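Local atomic coordinates of gentamicin resistance protein (Enterococcus gallinarum, PDB entry 6CTZ), a protein that probably confers resistance to aminoglycosides such as gentamicin and kanamycin by transferring a phosphate group from a guanine nucleotide to the 2''-hydroxyl of the drug. Residues D154-F157 against P158-E162; D265-S268 against Y269-G273; P137-L141 against K142-L146. The protein carries 2 engineered substitutions. All coordinates share one frame; numbering follows the deposited sequence.

Interaction 1: D154-F157 against P158-E162; sequences DQVF and PLLDE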
# COMPACT_ATOMS: atom_id res chain seq x y z
N ASP A 154 7.12 -1.99 -24.49
CA ASP A 154 8.12 -1.03 -24.83
C ASP A 154 9.41 -1.05 -24.02
O ASP A 154 10.50 -0.99 -24.54
CB ASP A 154 7.46 0.30 -24.54
CG ASP A 154 8.23 1.41 -25.03
OD1 ASP A 154 8.67 1.30 -26.15
OD2 ASP A 154 8.42 2.40 -24.30
N GLN A 155 9.28 -1.12 -22.71
CA GLN A 155 10.43 -0.97 -21.83
C GLN A 155 10.93 -2.28 -21.24
O GLN A 155 12.10 -2.37 -20.87
CB GLN A 155 10.09 -0.02 -20.69
CG GLN A 155 9.47 1.29 -21.14
CD GLN A 155 9.20 2.21 -19.98
OE1 GLN A 155 10.08 2.47 -19.16
NE2 GLN A 155 7.97 2.71 -19.89
N VAL A 156 10.08 -3.29 -21.12
CA VAL A 156 10.40 -4.51 -20.39
C VAL A 156 10.67 -5.68 -21.33
O VAL A 156 11.65 -6.40 -21.15
CB VAL A 156 9.32 -4.84 -19.35
CG1 VAL A 156 9.55 -6.23 -18.77
CG2 VAL A 156 9.28 -3.78 -18.25
N PHE A 157 9.81 -5.86 -22.32
CA PHE A 157 9.99 -6.99 -23.24
C PHE A 157 11.40 -7.16 -23.81
O PHE A 157 11.91 -8.23 -23.81
CB PHE A 157 8.95 -7.02 -24.35
CG PHE A 157 7.58 -7.47 -23.91
CD1 PHE A 157 7.33 -7.82 -22.61
CD2 PHE A 157 6.55 -7.48 -24.80
CE1 PHE A 157 6.08 -8.23 -22.24
CE2 PHE A 157 5.29 -7.88 -24.43
CZ PHE A 157 5.06 -8.25 -23.15
N PRO A 158 12.06 -6.07 -24.25
CA PRO A 158 13.42 -6.25 -24.79
C PRO A 158 14.37 -6.93 -23.83
O PRO A 158 15.33 -7.58 -24.28
CB PRO A 158 13.86 -4.81 -25.09
CG PRO A 158 12.60 -4.10 -25.38
CD PRO A 158 11.58 -4.69 -24.45
N LEU A 159 14.14 -6.81 -22.52
CA LEU A 159 15.05 -7.39 -21.54
C LEU A 159 14.79 -8.86 -21.27
O LEU A 159 15.55 -9.49 -20.53
CB LEU A 159 14.93 -6.62 -20.21
CG LEU A 159 14.81 -5.10 -20.24
CD1 LEU A 159 14.75 -4.54 -18.83
CD2 LEU A 159 15.93 -4.45 -21.03
N LEU A 160 13.70 -9.41 -21.79
CA LEU A 160 13.32 -10.76 -21.47
C LEU A 160 13.61 -11.85 -22.48
O LEU A 160 13.60 -11.61 -23.64
CB LEU A 160 11.80 -10.84 -21.15
CG LEU A 160 11.15 -9.73 -20.32
CD1 LEU A 160 9.68 -10.01 -20.19
CD2 LEU A 160 11.79 -9.74 -18.96
N ASP A 161 13.81 -13.02 -21.95
CA ASP A 161 13.71 -14.19 -22.80
C ASP A 161 12.30 -14.24 -23.37
O ASP A 161 11.32 -13.90 -22.70
CB ASP A 161 13.99 -15.46 -22.01
CG ASP A 161 15.43 -15.55 -21.56
OD1 ASP A 161 16.31 -15.06 -22.30
OD2 ASP A 161 15.68 -16.10 -20.47
N GLU A 162 12.19 -14.62 -24.64
CA GLU A 162 10.88 -14.65 -25.28
C GLU A 162 9.89 -15.53 -24.53
O GLU A 162 8.68 -15.27 -24.56
CB GLU A 162 11.00 -15.05 -26.75
CG GLU A 162 11.66 -13.94 -27.55
CD GLU A 162 12.03 -14.31 -28.96
OE1 GLU A 162 11.79 -15.46 -29.38
OE2 GLU A 162 12.60 -13.43 -29.65
O HOH W 1 11.09 -10.77 -24.94
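The Phe157 ring and the Leu160 side chain are set at a slant to each other, with Phe157 CD1 lying 4.0 Å from Leu160 CD1. Leu160 CD1 is also 4.0 Å from Val156 CG1, so one leucine branch packs against a flat aromatic and a beta-branched side chain at once. The puckered pyrrolidine ring of Pro158 makes the second contact. Its CD abuts Phe157 CB at 3.5 Å, and its CG stands 3.8 Å from Asp154 O. In a continuing alpha-helix that carbonyl would receive the amide hydrogen of the residue four places on, which proline lacks, and helix 141-155 accordingly ends here. The chain tightens into a short 3-10 turn instead. Leu159 N donates to Val156 O (2.9 Å, N-H...O 146°), and Leu160 N donates to Phe157 O (2.9 Å) along a straighter line of 167°. Phe157 O is gripped twice, because a water also donates to it. Through its second hydrogen this water reaches Leu160 O, bridging two carbonyls where the turn opens out. With CG turned away from its carbonyl carbon (chi1 -75°), Phe157 sends its ring off towards Arg165 and Thr169 of helix 162-176. Apolar residues suit this corner, which joins two helices and faces others: Val156 is buried against Leu270 and Leu271 of helix 251-276, Leu159 touches Leu274 of that helix, and Leu160 touches Leu168 of helix 162-176 and Ile286 of helix 279-296.

Interaction 2: D265-S268 against Y269-G273; sequences DQVS and YLLEG. With KAN (kanamycin a), chain E.
Tyr269 rises from the helix beside the carbonyl of Asp265, its CB 3.5 Å from Asp265 O, the same oxygen that accepts the hydrogen of Tyr269 N (2.8 Å). Chi1 of -174° swings CG away from the backbone N and carries the ring out under the bound kanamycin. There one ring face receives the drug's 6-aminoglucose unit: KAN C2 sits 3.8 Å above the ring plane, over its centre, as in the CH-pi packing common between sugars and aromatics. CD1 lies below KAN C1, and further out CE1 comes to 3.4 Å from the ring oxygen KAN O5. At the tip, OH is hydrogen-bonded to Glu284, which fixes the far end of the ring. Trp281 also meets this ring, the planes inclined to each other. All of this stands on helix 251-276, part of the helical lobe of the kinase-like aminoglycoside phosphotransferase fold, where successive i to i+4 backbone bonds run from Asp265 to Glu272. One turn before the tyrosine, Gln266 reads the same sugar with its amide. Its chain bends at chi2 (-50°), bringing NE2 to donate to KAN O7 (2.9 Å, 161°). Hydroxyl KAN O6 lies 2.6 Å from Gln266 OE1 and 3.0 Å from Asp265 OD2, so its single proton has two acceptors within reach. Asp265 OD1 pairs with Tyr229 OH and more weakly with KAN O15. On the helix flank that packs on helix 141-155, Val267 and Leu271 run alongside each other in the same direction, Val267 CG1 4.1 Å from Leu271 CD1; branched aliphatics suit that side, against Leu148.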
# COMPACT_ATOMS: atom_id res chain seq x y z
N ASP A 265 2.12 -6.34 -10.36
CA ASP A 265 2.97 -5.64 -9.39
C ASP A 265 4.45 -5.90 -9.65
O ASP A 265 5.26 -4.97 -9.55
CB ASP A 265 2.60 -6.06 -7.97
CG ASP A 265 3.45 -5.36 -6.93
OD1 ASP A 265 3.39 -4.11 -6.86
OD2 ASP A 265 4.19 -6.04 -6.20
N GLN A 266 4.82 -7.12 -10.01
CA GLN A 266 6.20 -7.43 -10.31
C GLN A 266 6.66 -6.63 -11.53
O GLN A 266 7.74 -6.13 -11.53
CB GLN A 266 6.44 -8.92 -10.45
CG GLN A 266 6.12 -9.76 -9.25
CD GLN A 266 6.72 -9.27 -7.95
OE1 GLN A 266 6.55 -8.16 -7.58
NE2 GLN A 266 7.35 -10.09 -7.27
N VAL A 267 5.83 -6.49 -12.54
CA VAL A 267 6.15 -5.68 -13.72
C VAL A 267 6.33 -4.24 -13.29
O VAL A 267 7.26 -3.61 -13.69
CB VAL A 267 4.99 -5.75 -14.74
CG1 VAL A 267 5.08 -4.69 -15.80
CG2 VAL A 267 4.96 -7.10 -15.34
N SER A 268 5.44 -3.73 -12.47
CA SER A 268 5.51 -2.38 -11.99
C SER A 268 6.79 -2.12 -11.22
O SER A 268 7.36 -1.08 -11.35
CB SER A 268 4.34 -2.06 -11.09
OG SER A 268 3.16 -1.93 -11.81
N TYR A 269 7.19 -3.07 -10.42
CA TYR A 269 8.42 -2.94 -9.64
C TYR A 269 9.63 -2.83 -10.55
O TYR A 269 10.51 -1.99 -10.33
CB TYR A 269 8.55 -4.15 -8.71
CG TYR A 269 9.71 -4.08 -7.75
CD1 TYR A 269 9.72 -3.16 -6.71
CD2 TYR A 269 10.78 -4.95 -7.87
CE1 TYR A 269 10.77 -3.10 -5.82
CE2 TYR A 269 11.84 -4.90 -6.97
CZ TYR A 269 11.83 -3.97 -5.95
OH TYR A 269 12.88 -3.93 -5.07
N LEU A 270 9.69 -3.66 -11.59
CA LEU A 270 10.77 -3.56 -12.57
C LEU A 270 10.74 -2.21 -13.29
O LEU A 270 11.79 -1.60 -13.50
CB LEU A 270 10.67 -4.71 -13.57
CG LEU A 270 11.68 -4.67 -14.72
CD1 LEU A 270 13.10 -4.59 -14.18
CD2 LEU A 270 11.49 -5.88 -15.60
N LEU A 271 9.55 -1.73 -13.66
CA LEU A 271 9.46 -0.44 -14.34
C LEU A 271 10.00 0.69 -13.48
O LEU A 271 10.61 1.63 -13.99
CB LEU A 271 8.02 -0.17 -14.77
CG LEU A 271 7.60 -0.84 -16.07
CD1 LEU A 271 6.11 -0.70 -16.26
CD2 LEU A 271 8.35 -0.23 -17.24
N GLU A 272 9.77 0.62 -12.17
CA GLU A 272 10.33 1.62 -11.26
C GLU A 272 11.85 1.57 -11.27
O GLU A 272 12.52 2.61 -11.24
CB GLU A 272 9.80 1.41 -9.85
CG GLU A 272 8.32 1.72 -9.69
CD GLU A 272 8.03 3.20 -9.56
OE1 GLU A 272 6.84 3.58 -9.64
OE2 GLU A 272 8.98 3.99 -9.37
N GLY A 273 12.43 0.36 -11.31
CA GLY A 273 13.88 0.25 -11.39
C GLY A 273 14.42 0.78 -12.71
O GLY A 273 15.48 1.41 -12.74
C1 KAN E . 8.30 -5.18 -4.05
C2 KAN E . 8.37 -6.39 -4.99
C3 KAN E . 8.67 -7.64 -4.19
C4 KAN E . 9.99 -7.41 -3.48
C5 KAN E . 9.94 -6.18 -2.58
C6 KAN E . 11.29 -5.89 -1.93
C7 KAN E . 4.51 -2.75 -1.27
C8 KAN E . 5.52 -2.08 -2.20
C9 KAN E . 6.15 -3.12 -3.13
C10 KAN E . 6.79 -4.26 -2.34
C11 KAN E . 5.79 -4.88 -1.37
C12 KAN E . 5.19 -3.83 -0.44
C13 KAN E . 5.54 -0.02 -3.49
C14 KAN E . 4.74 1.27 -3.46
C15 KAN E . 3.45 1.08 -4.27
C16 KAN E . 3.80 0.63 -5.68
C17 KAN E . 4.68 -0.60 -5.63
C18 KAN E . 5.13 -0.96 -7.04
N1 KAN E . 11.16 -4.68 -1.14
N2 KAN E . 6.40 -5.93 -0.57
N3 KAN E . 3.90 -1.74 -0.40
N4 KAN E . 2.64 2.28 -4.32
O5 KAN E . 9.49 -5.01 -3.27
O6 KAN E . 7.10 -6.53 -5.65
O7 KAN E . 8.75 -8.78 -5.04
O8 KAN E . 10.30 -8.57 -2.69
O9 KAN E . 7.16 -5.34 -3.21
O10 KAN E . 7.17 -2.48 -3.92
O11 KAN E . 4.78 -1.09 -2.93
O12 KAN E . 5.84 -0.34 -4.85
O13 KAN E . 4.49 1.60 -2.09
O14 KAN E . 2.62 0.30 -6.44
O15 KAN E . 5.96 -2.13 -6.98

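Interaction 3: P137-L141 against K142-L146; sequences PVTNL and KNKIL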
# COMPACT_ATOMS: atom_id res chain seq x y z
N PRO A 137 -8.79 9.74 -5.99
CA PRO A 137 -9.06 9.56 -7.42
C PRO A 137 -9.86 8.30 -7.68
O PRO A 137 -9.81 7.33 -6.92
CB PRO A 137 -7.66 9.43 -8.01
CG PRO A 137 -6.87 8.78 -6.92
CD PRO A 137 -7.41 9.38 -5.64
N VAL A 138 -10.61 8.33 -8.77
CA VAL A 138 -11.31 7.14 -9.27
C VAL A 138 -10.39 6.50 -10.30
O VAL A 138 -10.11 7.08 -11.35
CB VAL A 138 -12.67 7.50 -9.87
CG1 VAL A 138 -13.34 6.25 -10.43
CG2 VAL A 138 -13.55 8.19 -8.82
N THR A 139 -9.88 5.31 -9.98
CA THR A 139 -8.92 4.61 -10.82
C THR A 139 -9.63 3.43 -11.44
O THR A 139 -9.88 2.42 -10.77
CB THR A 139 -7.75 4.09 -9.98
OG1 THR A 139 -7.11 5.19 -9.31
CG2 THR A 139 -6.74 3.36 -10.87
N ASN A 140 -9.93 3.54 -12.73
CA ASN A 140 -10.41 2.39 -13.49
C ASN A 140 -9.27 1.39 -13.64
O ASN A 140 -8.33 1.63 -14.40
CB ASN A 140 -10.91 2.85 -14.85
CG ASN A 140 -11.54 1.73 -15.66
OD1 ASN A 140 -11.00 0.62 -15.75
ND2 ASN A 140 -12.69 2.01 -16.26
N LEU A 141 -9.36 0.27 -12.92
CA LEU A 141 -8.23 -0.65 -12.86
C LEU A 141 -7.97 -1.35 -14.19
O LEU A 141 -6.81 -1.61 -14.54
CB LEU A 141 -8.44 -1.66 -11.73
CG LEU A 141 -7.24 -2.55 -11.39
CD1 LEU A 141 -5.99 -1.71 -11.24
CD2 LEU A 141 -7.53 -3.35 -10.13
N LYS A 142 -9.03 -1.64 -14.95
CA LYS A 142 -8.83 -2.25 -16.26
C LYS A 142 -8.00 -1.35 -17.17
O LYS A 142 -7.07 -1.82 -17.84
CB LYS A 142 -10.19 -2.53 -16.90
CG LYS A 142 -10.10 -3.26 -18.23
CD LYS A 142 -11.46 -3.42 -18.88
CE LYS A 142 -11.37 -4.20 -20.18
NZ LYS A 142 -12.71 -4.44 -20.79
N ASN A 143 -8.29 -0.05 -17.17
CA ASN A 143 -7.54 0.87 -18.01
C ASN A 143 -6.11 1.05 -17.52
O ASN A 143 -5.18 1.21 -18.32
CB ASN A 143 -8.26 2.22 -18.07
CG ASN A 143 -7.49 3.25 -18.85
OD1 ASN A 143 -7.40 3.19 -20.08
ND2 ASN A 143 -6.92 4.22 -18.13
N LYS A 144 -5.90 1.02 -16.20
CA LYS A 144 -4.54 1.13 -15.66
C LYS A 144 -3.69 -0.05 -16.10
O LYS A 144 -2.51 0.11 -16.46
CB LYS A 144 -4.60 1.21 -14.14
CG LYS A 144 -3.26 1.39 -13.45
CD LYS A 144 -3.44 1.61 -11.95
CE LYS A 144 -2.12 1.93 -11.27
NZ LYS A 144 -2.29 2.27 -9.83
N ILE A 145 -4.26 -1.26 -16.10
CA ILE A 145 -3.51 -2.44 -16.52
C ILE A 145 -3.28 -2.43 -18.02
O ILE A 145 -2.23 -2.90 -18.50
CB ILE A 145 -4.22 -3.70 -15.99
CG1 ILE A 145 -4.11 -3.74 -14.46
CG2 ILE A 145 -3.66 -4.97 -16.65
CD1 ILE A 145 -5.08 -4.68 -13.77
N LEU A 146 -4.22 -1.89 -18.79
CA LEU A 146 -3.99 -1.72 -20.23
C LEU A 146 -2.79 -0.83 -20.49
O LEU A 146 -1.91 -1.17 -21.29
CB LEU A 146 -5.25 -1.15 -20.88
CG LEU A 146 -5.15 -0.84 -22.38
CD1 LEU A 146 -4.88 -2.11 -23.16
CD2 LEU A 146 -6.41 -0.16 -22.86
O HOH W 2 -7.02 4.12 -15.06
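Asn140 and Asn143 meet with their side chains at about a right angle, the two amide planes 80° apart. The carboxamide of Asn140 is turned to the helix start: chi1 of -175° puts CG opposite the backbone N, and OD1 takes the hydrogen of Asn143 N at 3.1 Å. This donor stands above the plane of the side-chain carbonyl, 47° out of it. Asn140 O is bonded twice, by Lys144 N (3.1 Å) and by a water at 2.9 Å that in turn accepts from Asn143 ND2, so the second amide reaches the cap through solvent. Asn140 is thus the N-cap of helix 141-155: its short amide accepts one of the backbone N-H groups that a first helical turn cannot satisfy from within, a task for which asparagine is well suited. On the inner side, Leu141 and Ile145, one turn apart, cross obliquely, with Leu141 CG 3.9 Å from Ile145 CD1. These buried aliphatics pack against aromatic side chains, among them Phe172 and Tyr175 of helix 162-176 and Phe261 and Phe264 of helix 251-276. Lys144 stretches its extended chain past the loop, where its CD meets the methyl Thr139 CG2 at 3.9 Å. A long aliphatic stem suits this place, since it can touch the threonine while the ammonium group leads away. Before the helix, the backbone of Pro137 and Thr139 is hydrogen-bonded to Ile220, and Tyr184 OH receives the first helical N-H, that of Leu141.

In the fold
Interactions 3 and 1 mark the two ends of helix 141-155, its capped start and its proline-bounded finish, with centres about 23 Å apart. Interaction 2 lies on helix 251-276, which packs beside helix 141-155. Its centre is about 13 Å from that of interaction 1, and the two touch directly: Val156 CG1 is 3.7 Å from Leu270 CD2, and Val156 CG2 is 3.8 Å from Leu271 CD2. Interaction 3 does not touch interaction 2; their centres are about 17 Å apart. Of the three, interaction 2 alone supplies residues of the kanamycin pocket. The side chain of Lys144 is about 6 Å from the bound kanamycin. That of Val156 is about 12 Å from the same kanamycin.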